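Long-range contacts in dinitrogenase iron-molybdenum cofactor biosynthesis domain-containing protein (Pyrococcus horikoshii, PDB 2YX6), which is of uncertain function but binds ADP and belongs to the family named for dinitrogenase iron-molybdenum cofactor biosynthesis: residues A4-D9 against R25-V30; D9-K14 against Y92-D97; D54-I59 against I77-S82; Y70-R75 against V87-Y92. One frame throughout, in Å; residues are numbered along the deposited sequence.

Contact 1. Residues A4-D9 against R25-V30; sequences AIPAED and RYFVFV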
loop_
_atom_site.group_PDB
_atom_site.type_symbol
_atom_site.label_atom_id
_atom_site.label_comp_id
_atom_site.label_asym_id
_atom_site.label_seq_id
_atom_site.Cartn_x
_atom_site.Cartn_y
_atom_site.Cartn_z
ATOM N N ALA A 4 -9.652 0.400 -2.739
ATOM C CA ALA A 4 -10.196 1.161 -3.869
ATOM C C ALA A 4 -9.592 0.657 -5.205
ATOM O O ALA A 4 -8.406 0.469 -5.287
ATOM C CB ALA A 4 -9.809 2.630 -3.690
ATOM N N ILE A 5 -10.412 0.521 -6.233
ATOM C CA ILE A 5 -9.992 -0.010 -7.511
ATOM C C ILE A 5 -10.677 0.766 -8.642
ATOM O O ILE A 5 -11.880 0.827 -8.687
ATOM C CB ILE A 5 -10.291 -1.527 -7.667
ATOM C CG1 ILE A 5 -9.599 -2.357 -6.579
ATOM C CG2 ILE A 5 -9.857 -2.008 -9.082
ATOM C CD1 ILE A 5 -10.473 -2.791 -5.651
ATOM N N PRO A 6 -9.883 1.325 -9.590
ATOM C CA PRO A 6 -10.496 2.056 -10.721
ATOM C C PRO A 6 -11.137 1.055 -11.682
ATOM O O PRO A 6 -10.503 0.021 -11.997
ATOM C CB PRO A 6 -9.308 2.773 -11.388
ATOM C CG PRO A 6 -8.092 1.864 -11.135
ATOM C CD PRO A 6 -8.411 1.224 -9.706
ATOM N N ALA A 7 -12.389 1.300 -12.096
ATOM C CA ALA A 7 -13.105 0.353 -12.942
ATOM C C ALA A 7 -13.255 0.918 -14.326
ATOM O O ALA A 7 -13.413 2.133 -14.488
ATOM C CB ALA A 7 -14.475 0.056 -12.374
ATOM N N GLU A 8 -13.257 0.023 -15.310
ATOM C CA GLU A 8 -13.410 0.394 -16.700
ATOM C C GLU A 8 -14.897 0.689 -17.077
ATOM O O GLU A 8 -15.203 1.471 -17.980
ATOM C CB GLU A 8 -12.817 -0.729 -17.553
ATOM C CG GLU A 8 -12.941 -0.528 -19.052
ATOM C CD GLU A 8 -12.600 -1.792 -19.846
ATOM O OE1 GLU A 8 -11.603 -2.477 -19.510
ATOM O OE2 GLU A 8 -13.348 -2.112 -20.807
ATOM N N ASP A 9 -15.811 0.067 -16.352
ATOM C CA ASP A 9 -17.232 0.040 -16.642
ATOM C C ASP A 9 -17.897 0.326 -15.326
ATOM O O ASP A 9 -17.235 0.296 -14.295
ATOM C CB ASP A 9 -17.618 -1.403 -17.022
ATOM C CG ASP A 9 -17.058 -1.830 -18.348
ATOM O OD1 ASP A 9 -16.678 -0.958 -19.175
ATOM O OD2 ASP A 9 -16.999 -3.063 -18.590
ATOM N N ARG A 25 -13.751 6.533 -14.635
ATOM C CA ARG A 25 -14.980 7.220 -14.225
ATOM C C ARG A 25 -15.796 6.458 -13.194
ATOM O O ARG A 25 -16.760 6.990 -12.655
ATOM C CB ARG A 25 -15.826 7.636 -15.437
ATOM C CG ARG A 25 -15.201 8.860 -16.302
ATOM C CD ARG A 25 -15.360 10.349 -15.724
ATOM N NE ARG A 25 -14.364 10.659 -14.677
ATOM C CZ ARG A 25 -13.124 11.158 -14.879
ATOM N NH1 ARG A 25 -12.311 11.355 -13.831
ATOM N NH2 ARG A 25 -12.672 11.471 -16.107
ATOM N N TYR A 26 -15.375 5.228 -12.896
ATOM C CA TYR A 26 -15.976 4.439 -11.829
ATOM C C TYR A 26 -14.906 3.867 -10.926
ATOM O O TYR A 26 -13.836 3.522 -11.366
ATOM C CB TYR A 26 -16.748 3.287 -12.455
ATOM C CG TYR A 26 -17.902 3.732 -13.405
ATOM C CD1 TYR A 26 -19.127 4.142 -12.903
ATOM C CD2 TYR A 26 -17.728 3.734 -14.774
ATOM C CE1 TYR A 26 -20.176 4.555 -13.742
ATOM C CE2 TYR A 26 -18.767 4.150 -15.654
ATOM C CZ TYR A 26 -19.990 4.558 -15.121
ATOM O OH TYR A 26 -21.025 4.923 -15.974
ATOM N N PHE A 27 -15.213 3.745 -9.648
ATOM C CA PHE A 27 -14.304 3.172 -8.681
ATOM C C PHE A 27 -15.094 2.161 -7.908
ATOM O O PHE A 27 -16.274 2.367 -7.620
ATOM C CB PHE A 27 -13.742 4.218 -7.729
ATOM C CG PHE A 27 -12.452 4.837 -8.216
ATOM C CD1 PHE A 27 -11.216 4.351 -7.765
ATOM C CD2 PHE A 27 -12.463 5.819 -9.196
ATOM C CE1 PHE A 27 -10.028 4.889 -8.248
ATOM C CE2 PHE A 27 -11.253 6.354 -9.700
ATOM C CZ PHE A 27 -10.078 5.914 -9.216
ATOM N N VAL A 28 -14.420 1.097 -7.521
ATOM C CA VAL A 28 -14.982 0.077 -6.623
ATOM C C VAL A 28 -14.232 0.067 -5.289
ATOM O O VAL A 28 -13.027 0.005 -5.255
ATOM C CB VAL A 28 -14.848 -1.328 -7.298
ATOM C CG1 VAL A 28 -15.357 -2.452 -6.404
ATOM C CG2 VAL A 28 -15.509 -1.344 -8.646
ATOM N N PHE A 29 -14.966 0.128 -4.187
ATOM C CA PHE A 29 -14.438 0.175 -2.822
ATOM C C PHE A 29 -14.831 -1.148 -2.203
ATOM O O PHE A 29 -16.016 -1.519 -2.184
ATOM C CB PHE A 29 -15.045 1.363 -2.035
ATOM C CG PHE A 29 -14.636 2.672 -2.561
ATOM C CD1 PHE A 29 -13.430 3.233 -2.159
ATOM C CD2 PHE A 29 -15.371 3.303 -3.546
ATOM C CE1 PHE A 29 -13.000 4.468 -2.674
ATOM C CE2 PHE A 29 -14.940 4.551 -4.077
ATOM C CZ PHE A 29 -13.762 5.130 -3.597
ATOM N N VAL A 30 -13.843 -1.873 -1.727
ATOM C CA VAL A 30 -14.121 -3.210 -1.215
ATOM C C VAL A 30 -13.661 -3.298 0.218
ATOM O O VAL A 30 -12.434 -3.088 0.503
ATOM C CB VAL A 30 -13.325 -4.307 -1.993
ATOM C CG1 VAL A 30 -13.693 -5.699 -1.366
ATOM C CG2 VAL A 30 -13.669 -4.263 -3.509
#
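A4-A7 and Y26-V30 run as antiparallel neighbouring strands, their axes 4.4 Å apart at closest approach and at 151° to each other. I5 and V28 form a hydrogen-bonded pair: I5 N to V28 O and V28 N to I5 O are both 2.8 Å, the second bond the straighter, at 172°. A4 with F29 and P6 with F27 are non-hydrogen-bonded pairs. Their side chains share one face of the sheet. P6 CA lies over one face of the F27 ring, a CH-pi contact 3.9 Å from the ring centroid. A4 CB touches the F29 ring at CE1. The other face carries I5, A7, Y26 and V28. There A7 CB meets Y26 CB and V28 CG2, and I5 CD1 meets V30 CG2 at 4.1 Å. Helix 54-61 packs on the face of A4, F27 and F29, chiefly through I59. Helix 95-103 packs on the other face, where I95 touches I5, A7 and V28. Strands 36-44 and 66-68 flank the pair.

Contact 2. Residues D9-K14 against Y92-D97; sequences DDRGIK and YGRISD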
loop_
_atom_site.group_PDB
_atom_site.type_symbol
_atom_site.label_atom_id
_atom_site.label_comp_id
_atom_site.label_asym_id
_atom_site.label_seq_id
_atom_site.Cartn_x
_atom_site.Cartn_y
_atom_site.Cartn_z
ATOM N N ASP A 9 -15.811 0.067 -16.352
ATOM C CA ASP A 9 -17.232 0.040 -16.642
ATOM C C ASP A 9 -17.897 0.326 -15.326
ATOM O O ASP A 9 -17.235 0.296 -14.295
ATOM C CB ASP A 9 -17.618 -1.403 -17.022
ATOM C CG ASP A 9 -17.058 -1.830 -18.348
ATOM O OD1 ASP A 9 -16.678 -0.958 -19.175
ATOM O OD2 ASP A 9 -16.999 -3.063 -18.590
ATOM N N ASP A 10 -19.210 0.510 -15.320
ATOM C CA ASP A 10 -19.937 0.507 -14.041
ATOM C C ASP A 10 -20.377 -0.880 -13.604
ATOM O O ASP A 10 -21.303 -1.019 -12.818
ATOM C CB ASP A 10 -21.157 1.432 -14.070
ATOM C CG ASP A 10 -22.068 1.193 -15.283
ATOM O OD1 ASP A 10 -21.574 0.680 -16.339
ATOM O OD2 ASP A 10 -23.288 1.548 -15.164
ATOM N N ARG A 11 -19.663 -1.909 -14.042
ATOM C CA ARG A 11 -20.025 -3.282 -13.679
ATOM C C ARG A 11 -19.584 -3.818 -12.301
ATOM O O ARG A 11 -19.689 -5.019 -12.065
ATOM C CB ARG A 11 -19.601 -4.243 -14.807
ATOM C CG ARG A 11 -20.760 -4.672 -15.668
ATOM C CD ARG A 11 -20.356 -5.204 -17.044
ATOM N NE ARG A 11 -19.259 -6.194 -17.023
ATOM C CZ ARG A 11 -19.383 -7.533 -17.123
ATOM N NH1 ARG A 11 -18.283 -8.269 -17.113
ATOM N NH2 ARG A 11 -20.568 -8.155 -17.228
ATOM N N GLY A 12 -19.096 -2.949 -11.398
ATOM C CA GLY A 12 -18.689 -3.372 -10.035
ATOM C C GLY A 12 -17.567 -4.408 -10.052
ATOM O O GLY A 12 -16.614 -4.290 -10.849
ATOM N N ILE A 13 -17.689 -5.440 -9.212
ATOM C CA ILE A 13 -16.691 -6.493 -9.198
ATOM C C ILE A 13 -16.631 -7.386 -10.462
ATOM O O ILE A 13 -15.739 -8.246 -10.569
ATOM C CB ILE A 13 -16.846 -7.375 -7.965
ATOM C CG1 ILE A 13 -18.136 -8.174 -8.085
ATOM C CG2 ILE A 13 -16.688 -6.525 -6.754
ATOM C CD1 ILE A 13 -18.238 -9.331 -7.177
ATOM N N LYS A 14 -17.544 -7.153 -11.411
ATOM C CA LYS A 14 -17.473 -7.799 -12.712
ATOM C C LYS A 14 -16.779 -6.941 -13.794
ATOM O O LYS A 14 -16.618 -7.411 -14.959
ATOM C CB LYS A 14 -18.829 -8.260 -13.193
ATOM C CG LYS A 14 -19.506 -9.275 -12.269
ATOM C CD LYS A 14 -20.849 -9.674 -12.854
ATOM C CE LYS A 14 -21.631 -10.711 -12.103
ATOM N NZ LYS A 14 -22.874 -11.020 -12.949
ATOM N N TYR A 92 -4.240 -6.009 -13.182
ATOM C CA TYR A 92 -5.205 -6.007 -14.299
ATOM C C TYR A 92 -6.149 -7.160 -14.126
ATOM O O TYR A 92 -5.865 -8.089 -13.349
ATOM C CB TYR A 92 -4.451 -6.217 -15.618
ATOM C CG TYR A 92 -3.655 -7.480 -15.614
ATOM C CD1 TYR A 92 -2.421 -7.529 -15.011
ATOM C CD2 TYR A 92 -4.144 -8.642 -16.199
ATOM C CE1 TYR A 92 -1.689 -8.689 -15.009
ATOM C CE2 TYR A 92 -3.403 -9.833 -16.183
ATOM C CZ TYR A 92 -2.185 -9.824 -15.600
ATOM O OH TYR A 92 -1.444 -10.964 -15.521
ATOM N N GLY A 93 -7.231 -7.131 -14.909
ATOM C CA GLY A 93 -8.179 -8.224 -14.976
ATOM C C GLY A 93 -9.491 -7.904 -14.287
ATOM O O GLY A 93 -9.732 -6.735 -13.886
ATOM N N ARG A 94 -10.297 -8.958 -14.067
ATOM C CA ARG A 94 -11.641 -8.762 -13.492
ATOM C C ARG A 94 -11.439 -8.432 -12.051
ATOM O O ARG A 94 -10.661 -9.081 -11.356
ATOM C CB ARG A 94 -12.481 -10.031 -13.525
ATOM C CG ARG A 94 -13.963 -9.812 -13.501
ATOM C CD ARG A 94 -14.575 -11.153 -13.603
ATOM N NE ARG A 94 -16.033 -11.250 -13.698
ATOM C CZ ARG A 94 -16.792 -11.053 -14.779
ATOM N NH1 ARG A 94 -16.298 -10.624 -15.954
ATOM N NH2 ARG A 94 -18.101 -11.276 -14.672
ATOM N N ILE A 95 -12.216 -7.496 -11.571
ATOM C CA ILE A 95 -11.967 -6.999 -10.234
ATOM C C ILE A 95 -12.261 -8.072 -9.207
ATOM O O ILE A 95 -11.513 -8.228 -8.234
ATOM C CB ILE A 95 -12.705 -5.677 -9.994
ATOM C CG1 ILE A 95 -11.995 -4.564 -10.819
ATOM C CG2 ILE A 95 -12.774 -5.432 -8.473
ATOM C CD1 ILE A 95 -12.762 -3.124 -10.949
ATOM N N SER A 96 -13.269 -8.895 -9.455
ATOM C CA SER A 96 -13.563 -10.041 -8.548
ATOM C C SER A 96 -12.342 -10.957 -8.373
ATOM O O SER A 96 -12.074 -11.414 -7.270
ATOM C CB SER A 96 -14.761 -10.864 -9.054
ATOM O OG SER A 96 -14.451 -11.507 -10.307
ATOM N N ASP A 97 -11.623 -11.226 -9.469
ATOM C CA ASP A 97 -10.430 -12.084 -9.450
ATOM C C ASP A 97 -9.274 -11.435 -8.729
ATOM O O ASP A 97 -8.525 -12.080 -8.013
ATOM C CB ASP A 97 -9.978 -12.441 -10.849
ATOM C CG ASP A 97 -10.905 -13.428 -11.561
ATOM O OD1 ASP A 97 -11.848 -13.933 -10.934
ATOM O OD2 ASP A 97 -10.709 -13.657 -12.783
#
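R94 lies alongside K14 and crosses R11 at its tip. Its CG is anti to the backbone N (chi1 -156°), and the chain stays extended to NE; this brings it beside K14, pointing the same way. R94 CB leads to R94 CG, which lies 3.8 Å from I13 O and about as far from K14 O. R94 NE passes 3.9 Å from K14 CA. CZ is close to both K14 O and K14 CB, and K14 O sits over one face of the guanidinium. At the tip, R94 NH2 packs on the aliphatic part of K14, 3.4 Å from K14 CG. R94 NH1 comes 3.3 Å from R11 NH1. The two guanidinium planes are 77° apart. This is a close approach of like charges. R11 NH1 also makes a weak hydrogen bond to K14 O.

R94 is the N-cap residue of helix 95-103. The loop 9-14, which ends in a short 3-10 segment, meets this first turn. S96 N gives a hydrogen bond of 2.8 Å to I13 O, in the carbonyl plane and on a lone pair, with an N-H...O angle of 135°. The loop thus supplies an acceptor to an amide at the start of the helix. I95 points toward the loop: I95 CG2 is 4.1 Å from I13 CA, and I95 CD1 approaches G12 O.

Contact 3. Residues D54-I59 against I77-S82; sequences DLPNFI and IEYFNS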
loop_
_atom_site.group_PDB
_atom_site.type_symbol
_atom_site.label_atom_id
_atom_site.label_comp_id
_atom_site.label_asym_id
_atom_site.label_seq_id
_atom_site.Cartn_x
_atom_site.Cartn_y
_atom_site.Cartn_z
ATOM N N ASP A 54 -7.656 16.052 -6.679
ATOM C CA ASP A 54 -9.068 15.662 -6.590
ATOM C C ASP A 54 -9.265 14.173 -6.342
ATOM O O ASP A 54 -9.800 13.814 -5.330
ATOM C CB ASP A 54 -9.806 16.035 -7.842
ATOM C CG ASP A 54 -9.719 17.498 -8.150
ATOM O OD1 ASP A 54 -9.958 18.335 -7.227
ATOM O OD2 ASP A 54 -9.408 17.794 -9.340
ATOM N N LEU A 55 -8.807 13.343 -7.280
ATOM C CA LEU A 55 -8.914 11.898 -7.176
ATOM C C LEU A 55 -8.389 11.307 -5.919
ATOM O O LEU A 55 -9.111 10.559 -5.292
ATOM C CB LEU A 55 -8.293 11.218 -8.382
ATOM C CG LEU A 55 -9.307 10.951 -9.494
ATOM C CD1 LEU A 55 -8.715 10.152 -10.664
ATOM C CD2 LEU A 55 -10.533 10.222 -8.889
ATOM N N PRO A 56 -7.142 11.622 -5.519
ATOM C CA PRO A 56 -6.665 11.096 -4.236
ATOM C C PRO A 56 -7.517 11.442 -3.051
ATOM O O PRO A 56 -7.726 10.614 -2.143
ATOM C CB PRO A 56 -5.287 11.728 -4.102
ATOM C CG PRO A 56 -4.812 11.772 -5.562
ATOM C CD PRO A 56 -6.044 12.313 -6.248
ATOM N N ASN A 57 -8.013 12.674 -3.061
ATOM C CA ASN A 57 -8.814 13.166 -1.971
ATOM C C ASN A 57 -10.144 12.476 -2.049
ATOM O O ASN A 57 -10.709 12.146 -1.053
ATOM C CB ASN A 57 -8.982 14.692 -2.079
ATOM C CG ASN A 57 -7.829 15.479 -1.394
ATOM O OD1 ASN A 57 -7.172 15.002 -0.454
ATOM N ND2 ASN A 57 -7.657 16.716 -1.813
ATOM N N PHE A 58 -10.639 12.265 -3.244
ATOM C CA PHE A 58 -11.852 11.467 -3.444
ATOM C C PHE A 58 -11.714 10.109 -2.773
ATOM O O PHE A 58 -12.547 9.713 -1.958
ATOM C CB PHE A 58 -12.078 11.313 -4.947
ATOM C CG PHE A 58 -13.219 10.433 -5.303
ATOM C CD1 PHE A 58 -14.498 10.848 -5.094
ATOM C CD2 PHE A 58 -12.998 9.140 -5.787
ATOM C CE1 PHE A 58 -15.579 10.017 -5.404
ATOM C CE2 PHE A 58 -14.046 8.316 -6.087
ATOM C CZ PHE A 58 -15.362 8.764 -5.895
ATOM N N ILE A 59 -10.605 9.418 -3.068
ATOM C CA ILE A 59 -10.337 8.088 -2.471
ATOM C C ILE A 59 -10.227 8.140 -0.930
ATOM O O ILE A 59 -10.936 7.418 -0.237
ATOM C CB ILE A 59 -9.121 7.431 -3.184
ATOM C CG1 ILE A 59 -9.452 7.231 -4.657
ATOM C CG2 ILE A 59 -8.748 6.139 -2.550
ATOM C CD1 ILE A 59 -10.740 6.353 -4.875
ATOM N N ILE A 77 0.704 8.775 -7.289
ATOM C CA ILE A 77 1.230 7.835 -6.290
ATOM C C ILE A 77 1.780 8.650 -5.150
ATOM O O ILE A 77 1.452 8.409 -4.015
ATOM C CB ILE A 77 2.437 6.919 -6.846
ATOM C CG1 ILE A 77 1.924 5.812 -7.784
ATOM C CG2 ILE A 77 3.163 6.219 -5.694
ATOM C CD1 ILE A 77 2.995 5.154 -8.685
ATOM N N GLU A 78 2.637 9.619 -5.453
ATOM C CA GLU A 78 3.231 10.411 -4.354
ATOM C C GLU A 78 2.158 11.174 -3.527
ATOM O O GLU A 78 2.196 11.221 -2.280
ATOM C CB GLU A 78 4.255 11.390 -4.926
ATOM C CG GLU A 78 5.514 10.700 -5.364
ATOM C CD GLU A 78 6.387 11.614 -6.200
ATOM O OE1 GLU A 78 5.899 12.653 -6.662
ATOM O OE2 GLU A 78 7.566 11.300 -6.383
ATOM N N TYR A 79 1.180 11.711 -4.235
ATOM C CA TYR A 79 0.086 12.423 -3.608
ATOM C C TYR A 79 -0.712 11.448 -2.681
ATOM O O TYR A 79 -1.039 11.795 -1.563
ATOM C CB TYR A 79 -0.787 13.097 -4.679
ATOM C CG TYR A 79 -1.615 14.234 -4.151
ATOM C CD1 TYR A 79 -1.418 15.525 -4.612
ATOM C CD2 TYR A 79 -2.585 14.026 -3.170
ATOM C CE1 TYR A 79 -2.178 16.608 -4.115
ATOM C CE2 TYR A 79 -3.370 15.075 -2.677
ATOM C CZ TYR A 79 -3.150 16.371 -3.147
ATOM O OH TYR A 79 -3.916 17.425 -2.664
ATOM N N PHE A 80 -0.906 10.205 -3.134
ATOM C CA PHE A 80 -1.583 9.165 -2.366
ATOM C C PHE A 80 -0.792 8.871 -1.103
ATOM O O PHE A 80 -1.333 8.830 0.023
ATOM C CB PHE A 80 -1.773 7.884 -3.191
ATOM C CG PHE A 80 -3.084 7.804 -3.969
ATOM C CD1 PHE A 80 -3.082 7.718 -5.359
ATOM C CD2 PHE A 80 -4.298 7.821 -3.325
ATOM C CE1 PHE A 80 -4.257 7.647 -6.067
ATOM C CE2 PHE A 80 -5.499 7.737 -4.013
ATOM C CZ PHE A 80 -5.501 7.664 -5.375
ATOM N N ASN A 81 0.508 8.702 -1.290
ATOM C CA ASN A 81 1.406 8.404 -0.242
ATOM C C ASN A 81 1.440 9.505 0.822
ATOM O O ASN A 81 1.492 9.218 2.024
ATOM C CB ASN A 81 2.785 8.170 -0.873
ATOM C CG ASN A 81 2.914 6.771 -1.516
ATOM O OD1 ASN A 81 1.974 5.948 -1.517
ATOM N ND2 ASN A 81 4.077 6.528 -2.096
ATOM N N SER A 82 1.319 10.756 0.395
ATOM C CA SER A 82 1.350 11.868 1.321
ATOM C C SER A 82 0.084 11.824 2.188
ATOM O O SER A 82 0.087 12.346 3.308
ATOM C CB SER A 82 1.479 13.192 0.573
ATOM O OG SER A 82 0.209 13.558 0.025
#
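F80, P56 and Y79 have most of the surface buried between helices 54-61 and 74-82. The axes of 54-59 and 77-82 come within 9.5 Å and cross at -38°. P56 points at the other helix and fits between the two aromatic side chains. Its CB stands over one face of the F80 ring, toward the rim, in a CH-pi contact: P56 CB is 4.2 Å from the F80 centroid. P56 CB is also 3.7 Å from Y79 CD2. P56 crosses both aromatic side chains at about a right angle.

Y79 has CG anti to its backbone N (chi1 -159°), which carries the ring out to P56 and N57. Beyond P56, Y79 OH and N57 ND2 are 3.9 Å apart, and no hydrogen bond joins them. The F80 ring takes I59 at its edge, with I59 CB in the ring plane and 3.7 Å from F80 CE2. F80 also reaches F21, V67 and V87; V87 belongs to the ADP site, as does N81 on the same helix.

No hydrogen bond or salt bridge links the two segments. The helices are joined here by apolar and CH-pi contacts, which depend on close fit rather than on polar pairing.

Contact 4. Residues Y70-R75 against V87-Y92; sequences YGIGRR and VVTGVY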
loop_
_atom_site.group_PDB
_atom_site.type_symbol
_atom_site.label_atom_id
_atom_site.label_comp_id
_atom_site.label_asym_id
_atom_site.label_seq_id
_atom_site.Cartn_x
_atom_site.Cartn_y
_atom_site.Cartn_z
ATOM N N TYR A 70 -3.673 -0.459 -12.418
ATOM C CA TYR A 70 -2.802 -0.876 -13.501
ATOM C C TYR A 70 -1.746 0.230 -13.648
ATOM O O TYR A 70 -0.697 0.199 -13.010
ATOM C CB TYR A 70 -3.609 -1.089 -14.793
ATOM C CG TYR A 70 -2.716 -1.638 -15.912
ATOM C CD1 TYR A 70 -2.406 -0.873 -17.025
ATOM C CD2 TYR A 70 -2.154 -2.909 -15.810
ATOM C CE1 TYR A 70 -1.525 -1.361 -18.032
ATOM C CE2 TYR A 70 -1.312 -3.422 -16.807
ATOM C CZ TYR A 70 -1.012 -2.635 -17.948
ATOM O OH TYR A 70 -0.156 -3.149 -18.961
ATOM N N GLY A 71 -2.091 1.254 -14.413
ATOM C CA GLY A 71 -1.226 2.407 -14.608
ATOM C C GLY A 71 -1.701 3.628 -13.813
ATOM O O GLY A 71 -2.891 3.868 -13.630
ATOM N N ILE A 72 -0.745 4.407 -13.332
ATOM C CA ILE A 72 -1.053 5.598 -12.578
ATOM C C ILE A 72 0.219 6.385 -12.587
ATOM O O ILE A 72 1.304 5.797 -12.702
ATOM C CB ILE A 72 -1.518 5.213 -11.142
ATOM C CG1 ILE A 72 -1.621 6.480 -10.260
ATOM C CG2 ILE A 72 -0.592 4.121 -10.601
ATOM C CD1 ILE A 72 -2.083 6.240 -8.859
ATOM N N GLY A 73 0.118 7.706 -12.568
ATOM C CA GLY A 73 1.309 8.546 -12.650
ATOM C C GLY A 73 2.074 8.620 -11.358
ATOM O O GLY A 73 1.526 8.440 -10.283
ATOM N N ARG A 74 3.349 8.923 -11.459
ATOM C CA ARG A 74 4.220 9.047 -10.290
ATOM C C ARG A 74 3.751 10.098 -9.305
ATOM O O ARG A 74 3.790 9.896 -8.093
ATOM C CB ARG A 74 5.620 9.397 -10.747
ATOM C CG ARG A 74 6.675 9.048 -9.766
ATOM C CD ARG A 74 7.643 10.213 -9.505
ATOM N NE ARG A 74 8.005 10.965 -10.702
ATOM C CZ ARG A 74 8.851 10.569 -11.667
ATOM N NH1 ARG A 74 9.427 9.373 -11.636
ATOM N NH2 ARG A 74 9.110 11.389 -12.686
ATOM N N ARG A 75 3.342 11.246 -9.843
ATOM C CA ARG A 75 2.801 12.332 -9.048
ATOM C C ARG A 75 1.573 11.911 -8.238
ATOM O O ARG A 75 1.474 12.302 -7.069
ATOM C CB ARG A 75 2.434 13.498 -9.968
ATOM C CG ARG A 75 2.038 14.749 -9.235
ATOM C CD ARG A 75 3.207 15.324 -8.431
ATOM N NE ARG A 75 2.755 16.241 -7.358
ATOM C CZ ARG A 75 2.407 15.870 -6.113
ATOM N NH1 ARG A 75 2.025 16.791 -5.222
ATOM N NH2 ARG A 75 2.417 14.596 -5.746
ATOM N N VAL A 87 -0.347 2.448 -2.812
ATOM C CA VAL A 87 -0.853 2.193 -4.152
ATOM C C VAL A 87 -0.148 0.920 -4.648
ATOM O O VAL A 87 1.075 0.796 -4.469
ATOM C CB VAL A 87 -0.532 3.426 -5.122
ATOM C CG1 VAL A 87 -0.951 3.154 -6.658
ATOM C CG2 VAL A 87 -1.138 4.731 -4.631
ATOM N N VAL A 88 -0.880 0.014 -5.295
ATOM C CA VAL A 88 -0.287 -1.130 -5.995
ATOM C C VAL A 88 -0.510 -0.935 -7.506
ATOM O O VAL A 88 -1.656 -0.674 -7.931
ATOM C CB VAL A 88 -0.935 -2.501 -5.558
ATOM C CG1 VAL A 88 -0.230 -3.690 -6.301
ATOM C CG2 VAL A 88 -0.831 -2.674 -4.057
ATOM N N THR A 89 0.588 -0.990 -8.280
ATOM C CA THR A 89 0.558 -0.792 -9.739
ATOM C C THR A 89 0.754 -2.108 -10.438
ATOM O O THR A 89 1.182 -3.063 -9.818
ATOM C CB THR A 89 1.677 0.174 -10.209
ATOM O OG1 THR A 89 2.966 -0.398 -9.924
ATOM C CG2 THR A 89 1.537 1.519 -9.500
ATOM N N GLY A 90 0.391 -2.166 -11.726
ATOM C CA GLY A 90 0.485 -3.422 -12.514
ATOM C C GLY A 90 -0.639 -4.453 -12.366
ATOM O O GLY A 90 -0.563 -5.537 -12.896
ATOM N N VAL A 91 -1.711 -4.088 -11.677
ATOM C CA VAL A 91 -2.849 -4.987 -11.455
ATOM C C VAL A 91 -3.805 -4.882 -12.637
ATOM O O VAL A 91 -4.171 -3.809 -13.053
ATOM C CB VAL A 91 -3.573 -4.641 -10.109
ATOM C CG1 VAL A 91 -4.640 -5.642 -9.814
ATOM C CG2 VAL A 91 -2.559 -4.595 -8.957
ATOM N N TYR A 92 -4.240 -6.009 -13.182
ATOM C CA TYR A 92 -5.205 -6.007 -14.299
ATOM C C TYR A 92 -6.149 -7.160 -14.126
ATOM O O TYR A 92 -5.865 -8.089 -13.349
ATOM C CB TYR A 92 -4.451 -6.217 -15.618
ATOM C CG TYR A 92 -3.655 -7.480 -15.614
ATOM C CD1 TYR A 92 -2.421 -7.529 -15.011
ATOM C CD2 TYR A 92 -4.144 -8.642 -16.199
ATOM C CE1 TYR A 92 -1.689 -8.689 -15.009
ATOM C CE2 TYR A 92 -3.403 -9.833 -16.183
ATOM C CZ TYR A 92 -2.185 -9.824 -15.600
ATOM O OH TYR A 92 -1.444 -10.964 -15.521
#
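This is mainly a loop-to-loop contact, with one side-chain touch on strand 86-88, within the beta-alpha-beta unit of strand 66-68, helix 74-82 and strand 86-88. It joins the loop after the first strand to the end of the second strand and the loop after it. One backbone hydrogen bond crosses it. G90 N donates to Y70 O at 2.9 Å, nearly straight at 177°, in the carbonyl plane and on a lone pair. G90 has a positive phi of 81°.

Y70 is the residue most buried by the other segment. Y70 CB lies 3.3 Å from V91 O, and this oxygen sits at the edge of the Y70 ring, near its plane. Y70 CD2 also touches Y92 CB, at 4.0 Å. The phenol OH is hydrogen-bonded to D110, and K19 makes a cation-pi contact with the ring.

Further along, I72 points toward strand 86-88. Its CG1 is anti to the backbone N (chi1 171°), and I72 CD1 meets V87 CG1 at 4.0 Å, the two side chains tip to tip. I72 CG2 packs closely on T89 CG2, 3.5 Å away, with the side chains at about a right angle. V87 binds ADP in another structure of this protein, so the cluster probably borders the nucleotide site. G73 is the N-cap of helix 74-82, whose I77 and F80 pack over I72, V87 and T89. V88 bonds to V67 and T69, which sets strand 86-88 beside strand 66-68.

Contacts 1 and 4 reach the same mixed sheet without touching, their nearest atoms about 5 Å apart; contact 3 touches both. I59 CD1 packs on F27 CD1 and F29 CZ of contact 1, 3.5 Å from each. Contact 2 adjoins contact 1 through I95 and shares D9, their centres about 8 Å apart. Contacts 3 and 4 both use helix 74-82, and F80 CB lies 3.5 Å from V87 CG2. They hold the ADP-binding residues N81 and V87, whose side chains are about 5 Å apart; no ADP is bound here. Both touch the second subunit. Contact 2 lies away from that site but shares Y92 with contact 4; the centres of contacts 2 and 3 are about 22 Å apart.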